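Local coordinates for flagellar hook-associated protein (Burkholderia pseudomallei, PDB 4UT1) that probably serves as a structural component of the bacterial flagellum, at the junction between the hook and the filament, at residues A[180-185]-A[208-213]; A[228-233]-A[239-244]; A[81-86]-A[220-225]; A[167-172]-A[260-265]. One frame throughout, in Å; residues are numbered along the deposited sequence.

Interaction 1: residues A[180-185]-A[208-213]; sequences TSQIAQ and DLAVSK. With EDO (1,2-ethanediol), chain E.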
loop_
_atom_site.group_PDB
_atom_site.type_symbol
_atom_site.label_atom_id
_atom_site.label_comp_id
_atom_site.label_asym_id
_atom_site.label_seq_id
_atom_site.Cartn_x
_atom_site.Cartn_y
_atom_site.Cartn_z
ATOM N N THR A 180 20.710 -34.005 6.082
ATOM C CA THR A 180 20.543 -34.885 4.933
ATOM C C THR A 180 21.842 -35.638 4.650
ATOM O O THR A 180 21.819 -36.835 4.376
ATOM C CB THR A 180 20.090 -34.104 3.692
ATOM O OG1 THR A 180 21.043 -33.068 3.397
ATOM C CG2 THR A 180 18.721 -33.475 3.951
ATOM N N SER A 181 22.971 -34.937 4.726
ATOM C CA SER A 181 24.269 -35.580 4.598
ATOM C C SER A 181 24.451 -36.673 5.655
ATOM O O SER A 181 24.966 -37.749 5.356
ATOM C CB SER A 181 25.390 -34.546 4.706
ATOM O OG SER A 181 26.649 -35.191 4.721
ATOM N N GLN A 182 24.016 -36.402 6.884
ATOM C CA GLN A 182 24.132 -37.374 7.973
ATOM C C GLN A 182 23.323 -38.627 7.699
ATOM O O GLN A 182 23.775 -39.745 7.960
ATOM C CB GLN A 182 23.667 -36.776 9.301
ATOM C CG GLN A 182 24.541 -35.696 9.861
ATOM C CD GLN A 182 23.952 -35.117 11.140
ATOM O OE1 GLN A 182 23.196 -35.790 11.842
ATOM N NE2 GLN A 182 24.276 -33.862 11.435
ATOM N N ILE A 183 22.123 -38.432 7.172
ATOM C CA ILE A 183 21.223 -39.533 6.879
ATOM C C ILE A 183 21.748 -40.382 5.707
ATOM O O ILE A 183 21.676 -41.614 5.747
ATOM C CB ILE A 183 19.803 -39.011 6.578
ATOM C CG1 ILE A 183 19.183 -38.421 7.860
ATOM C CG2 ILE A 183 18.928 -40.122 6.011
ATOM C CD1 ILE A 183 17.996 -37.494 7.615
ATOM N N ALA A 184 22.292 -39.738 4.675
ATOM C CA ALA A 184 22.927 -40.496 3.588
ATOM C C ALA A 184 24.113 -41.296 4.138
ATOM O O ALA A 184 24.289 -42.466 3.787
ATOM C CB ALA A 184 23.389 -39.573 2.470
ATOM N N GLN A 185 24.917 -40.657 4.987
ATOM C CA GLN A 185 26.077 -41.313 5.601
ATOM C C GLN A 185 25.637 -42.533 6.405
ATOM O O GLN A 185 26.279 -43.586 6.362
ATOM C CB GLN A 185 26.853 -40.341 6.500
ATOM C CG GLN A 185 27.781 -39.368 5.763
ATOM C CD GLN A 185 28.447 -38.356 6.692
ATOM O OE1 GLN A 185 29.327 -38.705 7.475
ATOM N NE2 GLN A 185 28.030 -37.099 6.602
ATOM N N ASP A 208 17.251 -42.018 12.867
ATOM C CA ASP A 208 15.907 -41.576 13.245
ATOM C C ASP A 208 15.912 -40.209 13.918
ATOM O O ASP A 208 15.032 -39.391 13.667
ATOM C CB ASP A 208 15.250 -42.598 14.173
ATOM C CG ASP A 208 14.737 -43.807 13.430
ATOM O OD1 ASP A 208 14.107 -43.628 12.371
ATOM O OD2 ASP A 208 14.968 -44.938 13.904
ATOM N N LEU A 209 16.890 -39.974 14.785
ATOM C CA LEU A 209 17.026 -38.679 15.435
ATOM C C LEU A 209 17.336 -37.601 14.407
ATOM O O LEU A 209 16.892 -36.458 14.536
ATOM C CB LEU A 209 18.118 -38.717 16.500
ATOM C CG LEU A 209 18.493 -37.361 17.103
ATOM C CD1 LEU A 209 17.260 -36.648 17.659
ATOM C CD2 LEU A 209 19.555 -37.522 18.181
ATOM N N ALA A 210 18.102 -37.969 13.384
ATOM C CA ALA A 210 18.430 -37.036 12.313
ATOM C C ALA A 210 17.165 -36.651 11.552
ATOM O O ALA A 210 16.936 -35.473 11.277
ATOM C CB ALA A 210 19.470 -37.639 11.370
ATOM N N VAL A 211 16.339 -37.641 11.224
ATOM C CA VAL A 211 15.085 -37.377 10.522
ATOM C C VAL A 211 14.177 -36.481 11.360
ATOM O O VAL A 211 13.479 -35.608 10.827
ATOM C CB VAL A 211 14.334 -38.676 10.186
ATOM C CG1 VAL A 211 12.920 -38.363 9.714
ATOM C CG2 VAL A 211 15.095 -39.478 9.130
ATOM N N SER A 212 14.180 -36.715 12.669
ATOM C CA SER A 212 13.381 -35.914 13.592
ATOM C C SER A 212 13.809 -34.471 13.503
ATOM O O SER A 212 13.004 -33.590 13.183
ATOM C CB SER A 212 13.521 -36.420 15.029
ATOM O OG SER A 212 12.973 -35.485 15.952
ATOM N N LYS A 213 15.087 -34.240 13.780
ATOM C CA LYS A 213 15.665 -32.910 13.694
ATOM C C LYS A 213 15.351 -32.274 12.343
ATOM O O LYS A 213 14.940 -31.121 12.280
ATOM C CB LYS A 213 17.178 -32.960 13.925
ATOM C CG LYS A 213 17.598 -33.596 15.259
ATOM C CD LYS A 213 16.855 -33.009 16.456
ATOM C CE LYS A 213 17.298 -31.591 16.772
ATOM N NZ LYS A 213 16.746 -31.116 18.081
HETATM C C1 EDO E . 25.151 -31.012 2.094
HETATM O O1 EDO E . 25.938 -31.397 3.215
HETATM C C2 EDO E . 24.545 -32.223 1.398
HETATM O O2 EDO E . 23.303 -32.616 1.993
#
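Ile-183 of helix 134-193 meets Ala-210 and Val-211 of helix 201-215. Its CG1 lies 3.6 Å from Ala-210 CB. Its CD1 reaches further and touches Val-211 CG2 at 3.8 Å. The side chains of Ile-183 and Val-211 run at about a right angle to each other. Ile-183 CG1 stands beside the backbone N (chi1 -68°) and chi2 is extended, which carries CD1 past the alanine methyl to the valine. No hydrogen bond joins the two segments; the contact is mainly apolar. Gln-182 comes near the same methyl, with OE1 4.2 Å from Ala-210 CB. The two helices run antiparallel, as in a helical hairpin: the short segments are inclined at 158° and approach to 9.3 Å. The small side chain of Ala-210 sits at the closest backbone pairing, its CA 6.6 Å from Ile-183 CA. The segment 180-185 lies in a predicted coiled coil within the helical domain of FlgK. Further out, Ile-183 also packs on Val-240 of strand 238-241. Thr-180 touches Leu-239 and Val-240 of that strand. Thr-180 OG1 is hydrogen-bonded to Ile-176 O and Asn-177 O, about one turn back, and lies 2.7 Å from O2 of a 1,2-ethanediol. Within the segment 180-185, Gln-185 NE2 donates to Ser-181 OG at 3.0 Å; the oxygen lies close to the plane of the Gln-185 amide.

Interaction 2: residues A[228-233]-A[239-244]; sequences NYSVFL and LVVGNA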
loop_
_atom_site.group_PDB
_atom_site.type_symbol
_atom_site.label_atom_id
_atom_site.label_comp_id
_atom_site.label_asym_id
_atom_site.label_seq_id
_atom_site.Cartn_x
_atom_site.Cartn_y
_atom_site.Cartn_z
ATOM N N ASN A 228 17.312 -48.820 3.405
ATOM C CA ASN A 228 17.689 -47.418 3.236
ATOM C C ASN A 228 16.548 -46.476 3.619
ATOM O O ASN A 228 15.382 -46.863 3.603
ATOM C CB ASN A 228 18.105 -47.126 1.789
ATOM C CG ASN A 228 19.551 -47.497 1.496
ATOM O OD1 ASN A 228 20.373 -47.647 2.401
ATOM N ND2 ASN A 228 19.869 -47.631 0.214
ATOM N N TYR A 229 16.903 -45.244 3.970
ATOM C CA TYR A 229 15.936 -44.153 4.058
ATOM C C TYR A 229 16.085 -43.243 2.842
ATOM O O TYR A 229 17.076 -42.527 2.728
ATOM C CB TYR A 229 16.140 -43.307 5.326
ATOM C CG TYR A 229 15.586 -43.843 6.633
ATOM C CD1 TYR A 229 14.974 -45.087 6.710
ATOM C CD2 TYR A 229 15.679 -43.080 7.798
ATOM C CE1 TYR A 229 14.476 -45.560 7.916
ATOM C CE2 TYR A 229 15.186 -43.539 9.000
ATOM C CZ TYR A 229 14.582 -44.780 9.057
ATOM O OH TYR A 229 14.093 -45.240 10.262
ATOM N N SER A 230 15.123 -43.252 1.930
ATOM C CA SER A 230 15.053 -42.160 0.971
ATOM C C SER A 230 14.251 -41.026 1.609
ATOM O O SER A 230 13.245 -41.278 2.260
ATOM C CB SER A 230 14.423 -42.605 -0.344
ATOM O OG SER A 230 15.331 -43.403 -1.083
ATOM N N VAL A 231 14.703 -39.790 1.441
ATOM C CA VAL A 231 14.014 -38.652 2.059
ATOM C C VAL A 231 13.666 -37.602 1.024
ATOM O O VAL A 231 14.495 -37.234 0.186
ATOM C CB VAL A 231 14.856 -38.003 3.178
ATOM C CG1 VAL A 231 14.036 -36.925 3.895
ATOM C CG2 VAL A 231 15.322 -39.048 4.165
ATOM N N PHE A 232 12.428 -37.118 1.095
ATOM C CA PHE A 232 11.921 -36.144 0.145
ATOM C C PHE A 232 11.253 -34.986 0.866
ATOM O O PHE A 232 10.611 -35.179 1.903
ATOM C CB PHE A 232 10.905 -36.777 -0.805
ATOM C CG PHE A 232 11.453 -37.902 -1.624
ATOM C CD1 PHE A 232 11.542 -39.178 -1.096
ATOM C CD2 PHE A 232 11.858 -37.684 -2.932
ATOM C CE1 PHE A 232 12.045 -40.224 -1.861
ATOM C CE2 PHE A 232 12.358 -38.717 -3.700
ATOM C CZ PHE A 232 12.450 -39.989 -3.166
ATOM N N LEU A 233 11.414 -33.792 0.312
ATOM C CA LEU A 233 10.597 -32.652 0.724
ATOM C C LEU A 233 9.159 -32.954 0.356
ATOM O O LEU A 233 8.903 -33.648 -0.629
ATOM C CB LEU A 233 11.068 -31.361 0.054
ATOM C CG LEU A 233 12.344 -30.749 0.637
ATOM C CD1 LEU A 233 12.820 -29.600 -0.226
ATOM C CD2 LEU A 233 12.135 -30.290 2.076
ATOM N N LEU A 239 15.849 -35.309 -0.950
ATOM C CA LEU A 239 16.895 -34.817 -0.065
ATOM C C LEU A 239 17.943 -35.897 0.172
ATOM O O LEU A 239 19.141 -35.617 0.243
ATOM C CB LEU A 239 16.313 -34.377 1.270
ATOM C CG LEU A 239 15.399 -33.148 1.224
ATOM C CD1 LEU A 239 15.033 -32.804 2.640
ATOM C CD2 LEU A 239 16.078 -31.969 0.516
ATOM N N VAL A 240 17.466 -37.126 0.321
ATOM C CA VAL A 240 18.346 -38.287 0.468
ATOM C C VAL A 240 17.851 -39.409 -0.424
ATOM O O VAL A 240 16.663 -39.732 -0.435
ATOM C CB VAL A 240 18.408 -38.809 1.914
ATOM C CG1 VAL A 240 19.238 -40.101 1.970
ATOM C CG2 VAL A 240 18.976 -37.763 2.853
ATOM N N VAL A 241 18.771 -39.999 -1.178
ATOM C CA VAL A 241 18.481 -41.185 -1.965
ATOM C C VAL A 241 19.640 -42.142 -1.763
ATOM O O VAL A 241 20.735 -41.890 -2.263
ATOM C CB VAL A 241 18.319 -40.873 -3.458
ATOM C CG1 VAL A 241 18.210 -42.162 -4.262
ATOM C CG2 VAL A 241 17.112 -39.982 -3.693
ATOM N N GLY A 242 19.401 -43.206 -1.005
ATOM C CA GLY A 242 20.453 -44.143 -0.629
ATOM C C GLY A 242 21.585 -43.454 0.111
ATOM O O GLY A 242 21.370 -42.814 1.143
ATOM N N ASN A 243 22.798 -43.558 -0.424
ATOM C CA ASN A 243 23.964 -42.983 0.245
ATOM C C ASN A 243 24.406 -41.674 -0.383
ATOM O O ASN A 243 25.529 -41.224 -0.166
ATOM C CB ASN A 243 25.134 -43.997 0.262
ATOM C CG ASN A 243 25.556 -44.440 -1.137
ATOM O OD1 ASN A 243 25.235 -43.789 -2.133
ATOM N ND2 ASN A 243 26.289 -45.551 -1.211
ATOM N N ALA A 244 23.505 -41.050 -1.150
ATOM C CA ALA A 244 23.723 -39.715 -1.686
ATOM C C ALA A 244 22.721 -38.726 -1.068
ATOM O O ALA A 244 21.598 -39.090 -0.729
ATOM C CB ALA A 244 23.595 -39.713 -3.207
#
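Val-231 and Val-240 pair across two antiparallel strands, and their side chains lie on the same face of the sheet. Both valines hold CG1 anti to the backbone N (chi1 -174° and 175°). CG2 of Val-231 then rests on Val-240 CB at 3.8 Å, while Val-240 CG1 lies close to Tyr-229 O, 3.3 Å away. Leu-233 and Leu-239 cross at about a right angle, with Leu-233 CD2 3.9 Å from Leu-239 CD1. At the other end, the amide of Asn-228 lies over the backbone of Gly-242, with ND2 3.6 Å from its CA. The ring of Tyr-229 leads away from this strand pair; its OH bonds to Asp-208 and its ring makes a cation-pi contact with Arg-207. The backbone fixes the register. Val-231 N donates to Val-240 O at 2.7 Å. Val-231 O is gripped by two donors from the same face of its plane, Val-240 N at 3.0 Å and Leu-239 N at 2.6 Å. Gly-242, with positive phi (58°), lies in the type II' turn from Val-241 to Ala-244 that leads into the next strand. With Leu-239 and Val-240 both facing Val-231, the arrangement is a classic beta bulge in a beta hairpin.

Interaction 3: residues A[81-86]-A[220-225]; sequences QLNAAQ and VQVVQS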
loop_
_atom_site.group_PDB
_atom_site.type_symbol
_atom_site.label_atom_id
_atom_site.label_comp_id
_atom_site.label_asym_id
_atom_site.label_seq_id
_atom_site.Cartn_x
_atom_site.Cartn_y
_atom_site.Cartn_z
ATOM N N GLN A 81 3.942 -40.331 10.459
ATOM C CA GLN A 81 2.884 -39.619 11.165
ATOM C C GLN A 81 3.491 -38.605 12.136
ATOM O O GLN A 81 3.078 -37.443 12.166
ATOM C CB GLN A 81 1.953 -40.603 11.890
ATOM C CG GLN A 81 0.851 -41.168 10.983
ATOM C CD GLN A 81 -0.177 -42.025 11.722
ATOM O OE1 GLN A 81 0.168 -42.846 12.580
ATOM N NE2 GLN A 81 -1.452 -41.845 11.372
ATOM N N LEU A 82 4.476 -39.035 12.914
ATOM C CA LEU A 82 5.165 -38.123 13.809
ATOM C C LEU A 82 5.863 -37.021 13.016
ATOM O O LEU A 82 5.827 -35.853 13.405
ATOM C CB LEU A 82 6.179 -38.861 14.683
ATOM C CG LEU A 82 7.088 -37.938 15.500
ATOM C CD1 LEU A 82 6.273 -37.062 16.465
ATOM C CD2 LEU A 82 8.163 -38.709 16.257
ATOM N N ASN A 83 6.498 -37.395 11.907
ATOM C CA ASN A 83 7.179 -36.426 11.053
ATOM C C ASN A 83 6.257 -35.315 10.581
ATOM O O ASN A 83 6.624 -34.145 10.634
ATOM C CB ASN A 83 7.797 -37.109 9.832
ATOM C CG ASN A 83 8.945 -38.021 10.198
ATOM O OD1 ASN A 83 9.595 -37.832 11.223
ATOM N ND2 ASN A 83 9.202 -39.020 9.357
ATOM N N ALA A 84 5.071 -35.685 10.105
ATOM C CA ALA A 84 4.119 -34.704 9.597
ATOM C C ALA A 84 3.622 -33.799 10.718
ATOM O O ALA A 84 3.524 -32.584 10.551
ATOM C CB ALA A 84 2.951 -35.396 8.922
ATOM N N ALA A 85 3.300 -34.397 11.857
ATOM C CA ALA A 85 2.806 -33.632 12.995
ATOM C C ALA A 85 3.897 -32.694 13.498
ATOM O O ALA A 85 3.654 -31.512 13.747
ATOM C CB ALA A 85 2.337 -34.568 14.103
ATOM N N GLN A 86 5.103 -33.231 13.645
ATOM C CA GLN A 86 6.231 -32.435 14.093
ATOM C C GLN A 86 6.473 -31.252 13.157
ATOM O O GLN A 86 6.692 -30.129 13.617
ATOM C CB GLN A 86 7.501 -33.291 14.197
ATOM C CG GLN A 86 8.742 -32.476 14.536
ATOM C CD GLN A 86 8.717 -31.929 15.949
ATOM O OE1 GLN A 86 8.422 -30.749 16.174
ATOM N NE2 GLN A 86 9.024 -32.784 16.914
ATOM N N VAL A 220 9.201 -33.113 5.457
ATOM C CA VAL A 220 9.843 -34.230 4.782
ATOM C C VAL A 220 9.040 -35.511 4.915
ATOM O O VAL A 220 8.347 -35.734 5.914
ATOM C CB VAL A 220 11.255 -34.484 5.333
ATOM C CG1 VAL A 220 12.139 -33.263 5.101
ATOM C CG2 VAL A 220 11.198 -34.855 6.811
ATOM N N GLN A 221 9.139 -36.351 3.893
ATOM C CA GLN A 221 8.578 -37.687 3.937
ATOM C C GLN A 221 9.689 -38.697 3.639
ATOM O O GLN A 221 10.441 -38.550 2.669
ATOM C CB GLN A 221 7.436 -37.828 2.944
ATOM C CG GLN A 221 7.866 -37.642 1.503
ATOM C CD GLN A 221 6.696 -37.574 0.546
ATOM O OE1 GLN A 221 5.999 -36.561 0.473
ATOM N NE2 GLN A 221 6.473 -38.655 -0.197
ATOM N N VAL A 222 9.805 -39.706 4.492
ATOM C CA VAL A 222 10.815 -40.733 4.304
ATOM C C VAL A 222 10.164 -41.970 3.715
ATOM O O VAL A 222 8.982 -42.227 3.944
ATOM C CB VAL A 222 11.518 -41.098 5.617
ATOM C CG1 VAL A 222 11.509 -39.913 6.561
ATOM C CG2 VAL A 222 10.851 -42.308 6.262
ATOM N N VAL A 223 10.927 -42.728 2.940
ATOM C CA VAL A 223 10.432 -43.994 2.426
ATOM C C VAL A 223 11.510 -45.074 2.533
ATOM O O VAL A 223 12.684 -44.828 2.243
ATOM C CB VAL A 223 9.960 -43.867 0.974
ATOM C CG1 VAL A 223 10.924 -43.007 0.172
ATOM C CG2 VAL A 223 9.806 -45.245 0.350
ATOM N N GLN A 224 11.104 -46.259 2.979
ATOM C CA GLN A 224 12.002 -47.405 3.075
ATOM C C GLN A 224 12.397 -47.933 1.699
ATOM O O GLN A 224 11.636 -47.828 0.739
ATOM C CB GLN A 224 11.350 -48.523 3.889
ATOM C CG GLN A 224 11.315 -48.269 5.385
ATOM C CD GLN A 224 12.667 -48.472 6.035
ATOM O OE1 GLN A 224 13.616 -48.913 5.387
ATOM N NE2 GLN A 224 12.762 -48.154 7.322
ATOM N N SER A 225 13.595 -48.504 1.614
ATOM C CA SER A 225 14.078 -49.114 0.378
ATOM C C SER A 225 15.338 -49.941 0.638
ATOM O O SER A 225 16.446 -49.403 0.656
ATOM C CB SER A 225 14.352 -48.038 -0.678
ATOM O OG SER A 225 14.672 -48.620 -1.931
HETATM O O HOH W 1 7.761 -33.867 7.915
#
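A methyl of Val-222, on strand 220-225, meets the amide of Asn-83, on helix 80-106. Asn-83 also lies near the backbone of Val-220. This strand is the outermost on one side of a six-stranded antiparallel sheet, whose strands follow one another in chain order as an up-and-down meander. The contact joins that edge strand to a helix from near the start of the modelled chain, and it is small and buried.

Direct packing rests on one side chain. Asn-83 points toward the strand, its CG turned away from its own carbonyl carbon (chi1 -68°). This brings its amide up to the valine methyl, with ND2 3.7 Å from Val-222 CG1. The two side chains cross at about a right angle. Nearer the helix, Asn-83 CB lies 4.2 Å from Val-220 O. Val-211 of helix 201-215 touches both Asn-83 and Val-222, and Val-220 packs on Leu-214 of the same helix. Helix 80-106 also packs on helix 593-630, where Leu-82 and Ala-85 touch Ile-625.

Polar links are indirect, through Asn-80 and a water. No hydrogen bond runs directly between the two segments. Asn-83 ND2 gives a weak hydrogen bond to Asn-80 OD1, and Asn-80 ND2 bonds in turn to Val-222 O. Asn-80 therefore connects the amide of Asn-83 with the backbone of the strand.

One water links the two backbones. It accepts from Val-220 N at 2.9 Å and donates a weak bond to Asn-83 O at 3.0 Å.

Interaction 4: residues A[167-172]-A[260-265]; sequences SQLTDT and LTIVSK. With EDO (1,2-ethanediol), chain M; EDO (1,2-ethanediol), chain O.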
loop_
_atom_site.group_PDB
_atom_site.type_symbol
_atom_site.label_atom_id
_atom_site.label_comp_id
_atom_site.label_asym_id
_atom_site.label_seq_id
_atom_site.Cartn_x
_atom_site.Cartn_y
_atom_site.Cartn_z
ATOM N N SER A 167 18.014 -14.363 6.862
ATOM C CA SER A 167 19.079 -15.034 7.608
ATOM C C SER A 167 18.631 -16.374 8.165
ATOM O O SER A 167 19.385 -17.358 8.125
ATOM C CB SER A 167 19.589 -14.132 8.725
ATOM O OG SER A 167 20.403 -13.114 8.170
ATOM N N GLN A 168 17.404 -16.430 8.661
ATOM C CA GLN A 168 16.894 -17.675 9.225
ATOM C C GLN A 168 16.656 -18.738 8.164
ATOM O O GLN A 168 16.895 -19.932 8.411
ATOM C CB GLN A 168 15.614 -17.417 10.013
ATOM C CG GLN A 168 15.889 -16.720 11.349
ATOM C CD GLN A 168 14.630 -16.448 12.133
ATOM O OE1 GLN A 168 14.316 -15.299 12.432
ATOM N NE2 GLN A 168 13.903 -17.496 12.478
ATOM N N LEU A 169 16.200 -18.318 6.985
ATOM C CA LEU A 169 16.104 -19.235 5.849
ATOM C C LEU A 169 17.463 -19.862 5.551
ATOM O O LEU A 169 17.573 -21.073 5.401
ATOM C CB LEU A 169 15.566 -18.524 4.598
ATOM C CG LEU A 169 14.093 -18.116 4.657
ATOM C CD1 LEU A 169 13.714 -17.276 3.461
ATOM C CD2 LEU A 169 13.189 -19.352 4.756
ATOM N N THR A 170 18.506 -19.048 5.470
ATOM C CA THR A 170 19.840 -19.584 5.181
ATOM C C THR A 170 20.336 -20.513 6.288
ATOM O O THR A 170 20.873 -21.597 6.012
ATOM C CB THR A 170 20.865 -18.449 4.970
ATOM O OG1 THR A 170 20.464 -17.665 3.845
ATOM C CG2 THR A 170 22.269 -19.012 4.724
ATOM N N ASP A 171 20.150 -20.107 7.539
ATOM C CA ASP A 171 20.556 -20.953 8.658
ATOM C C ASP A 171 19.802 -22.262 8.619
ATOM O O ASP A 171 20.381 -23.321 8.874
ATOM C CB ASP A 171 20.323 -20.267 10.000
ATOM C CG ASP A 171 21.346 -19.197 10.282
ATOM O OD1 ASP A 171 22.347 -19.144 9.539
ATOM O OD2 ASP A 171 21.154 -18.418 11.241
ATOM N N THR A 172 18.522 -22.187 8.258
ATOM C CA THR A 172 17.682 -23.367 8.224
ATOM C C THR A 172 18.195 -24.327 7.147
ATOM O O THR A 172 18.270 -25.541 7.369
ATOM C CB THR A 172 16.216 -23.016 7.962
ATOM O OG1 THR A 172 15.725 -22.195 9.029
ATOM C CG2 THR A 172 15.366 -24.280 7.878
ATOM N N LEU A 260 15.082 -13.884 -0.027
ATOM C CA LEU A 260 15.696 -15.141 -0.425
ATOM C C LEU A 260 14.666 -16.230 -0.639
ATOM O O LEU A 260 13.628 -16.266 0.026
ATOM C CB LEU A 260 16.708 -15.614 0.628
ATOM C CG LEU A 260 17.836 -14.656 0.972
ATOM C CD1 LEU A 260 18.804 -15.334 1.944
ATOM C CD2 LEU A 260 18.549 -14.181 -0.278
ATOM N N THR A 261 14.976 -17.140 -1.557
ATOM C CA THR A 261 14.112 -18.272 -1.811
ATOM C C THR A 261 14.985 -19.524 -1.721
ATOM O O THR A 261 16.211 -19.424 -1.644
ATOM C CB THR A 261 13.420 -18.163 -3.187
ATOM O OG1 THR A 261 12.497 -19.246 -3.351
ATOM C CG2 THR A 261 14.445 -18.196 -4.314
ATOM N N ILE A 262 14.357 -20.693 -1.690
ATOM C CA ILE A 262 15.097 -21.948 -1.597
ATOM C C ILE A 262 15.273 -22.583 -2.980
ATOM O O ILE A 262 14.357 -22.576 -3.806
ATOM C CB ILE A 262 14.381 -22.940 -0.671
ATOM C CG1 ILE A 262 13.956 -22.243 0.628
ATOM C CG2 ILE A 262 15.258 -24.147 -0.401
ATOM C CD1 ILE A 262 15.098 -21.639 1.393
ATOM N N VAL A 263 16.460 -23.116 -3.238
ATOM C CA VAL A 263 16.707 -23.815 -4.479
ATOM C C VAL A 263 17.408 -25.120 -4.180
ATOM O O VAL A 263 17.994 -25.298 -3.100
ATOM C CB VAL A 263 17.572 -22.986 -5.463
ATOM C CG1 VAL A 263 16.911 -21.645 -5.750
ATOM C CG2 VAL A 263 18.986 -22.785 -4.918
ATOM N N SER A 264 17.330 -26.033 -5.137
ATOM C CA SER A 264 18.144 -27.244 -5.088
ATOM C C SER A 264 19.241 -27.156 -6.142
ATOM O O SER A 264 19.006 -26.686 -7.254
ATOM C CB SER A 264 17.288 -28.484 -5.300
ATOM O OG SER A 264 16.704 -28.479 -6.588
ATOM N N LYS A 265 20.440 -27.595 -5.774
ATOM C CA LYS A 265 21.596 -27.507 -6.654
ATOM C C LYS A 265 22.007 -28.884 -7.163
ATOM O O LYS A 265 23.090 -29.049 -7.721
ATOM C CB LYS A 265 22.768 -26.836 -5.929
ATOM C CG LYS A 265 22.427 -25.471 -5.338
ATOM C CD LYS A 265 23.679 -24.668 -5.005
ATOM C CE LYS A 265 24.439 -24.280 -6.268
ATOM N NZ LYS A 265 23.618 -23.429 -7.183
HETATM C C1 EDO M . 17.455 -22.910 12.103
HETATM O O1 EDO M . 16.085 -22.922 11.680
HETATM C C2 EDO M . 17.747 -21.630 12.873
HETATM O O2 EDO M . 17.154 -20.509 12.203
HETATM C C1 EDO O . 10.382 -20.041 -7.258
HETATM O O1 EDO O . 10.768 -19.003 -8.164
HETATM C C2 EDO O . 10.593 -19.537 -5.837
HETATM O O2 EDO O . 11.633 -20.307 -5.213
#
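Leu-169 and Thr-170, next to each other on helix 134-193, both touch Leu-260 at the start of strand 260-265. Leu-169 points toward the strand, and its two methyls have different partners. CD1 lies 3.6 Å from Leu-260 O and 4.4 Å from its CB. CD2 faces Ile-262, at 4.5 Å from the CD1 atom of that residue. In this way the fork of Leu-169 reaches both strand residues. Leu-260 also points toward the helix and slants across Thr-170, so that its CD1 lies 3.4 Å from Thr-170 OG1. That hydroxyl has its main polar partner outside the pair, in Thr-250 of the neighbouring strand 244-252. The strand segment runs nearly parallel to the helix segment, at 19°, with axes 8.7 Å apart. This strand of the antiparallel sheet lies along the long helix 134-193 here. Leu-169 also packs on Leu-292 and Arg-296 of helix 287-322. Arg-296 NH1 bonds to Leu-260 O, the same oxygen that Leu-169 CD1 approaches, and Asn-166 OD1 accepts a hydrogen bond from Leu-260 N. Away from the strand, Thr-172 OG1 donates to Gln-168 O at 2.6 Å from above its carbonyl plane, while Thr-172 N reaches that oxygen from the opposite face. A 1,2-ethanediol, probably from the crystallisation liquor, donates from O1 to Thr-172 OG1 at 2.8 Å.

In the fold
Interactions 1 and 3 are buried, while interactions 2 and 4 are partly buried. Interactions 1 and 4 both use helix 134-193, with centres about 19 Å apart. Interactions 2, 3 and 4 all reach the same antiparallel sheet: 3 at its edge strand, 2 within it, and 4 further across. Interaction 2 differs in chemistry, since backbone hydrogen bonds hold it. Interactions 1 and 4 have no hydrogen bond between their segments and rely largely on apolar side chains; interaction 3 adds a bridging water. Interactions 1, 2 and 3 touch one another: Tyr-229 reaches Asp-208, Val-211 meets Val-222, and strands 220-225 and 228-233 share backbone bonds. Interaction 4 stands apart from them.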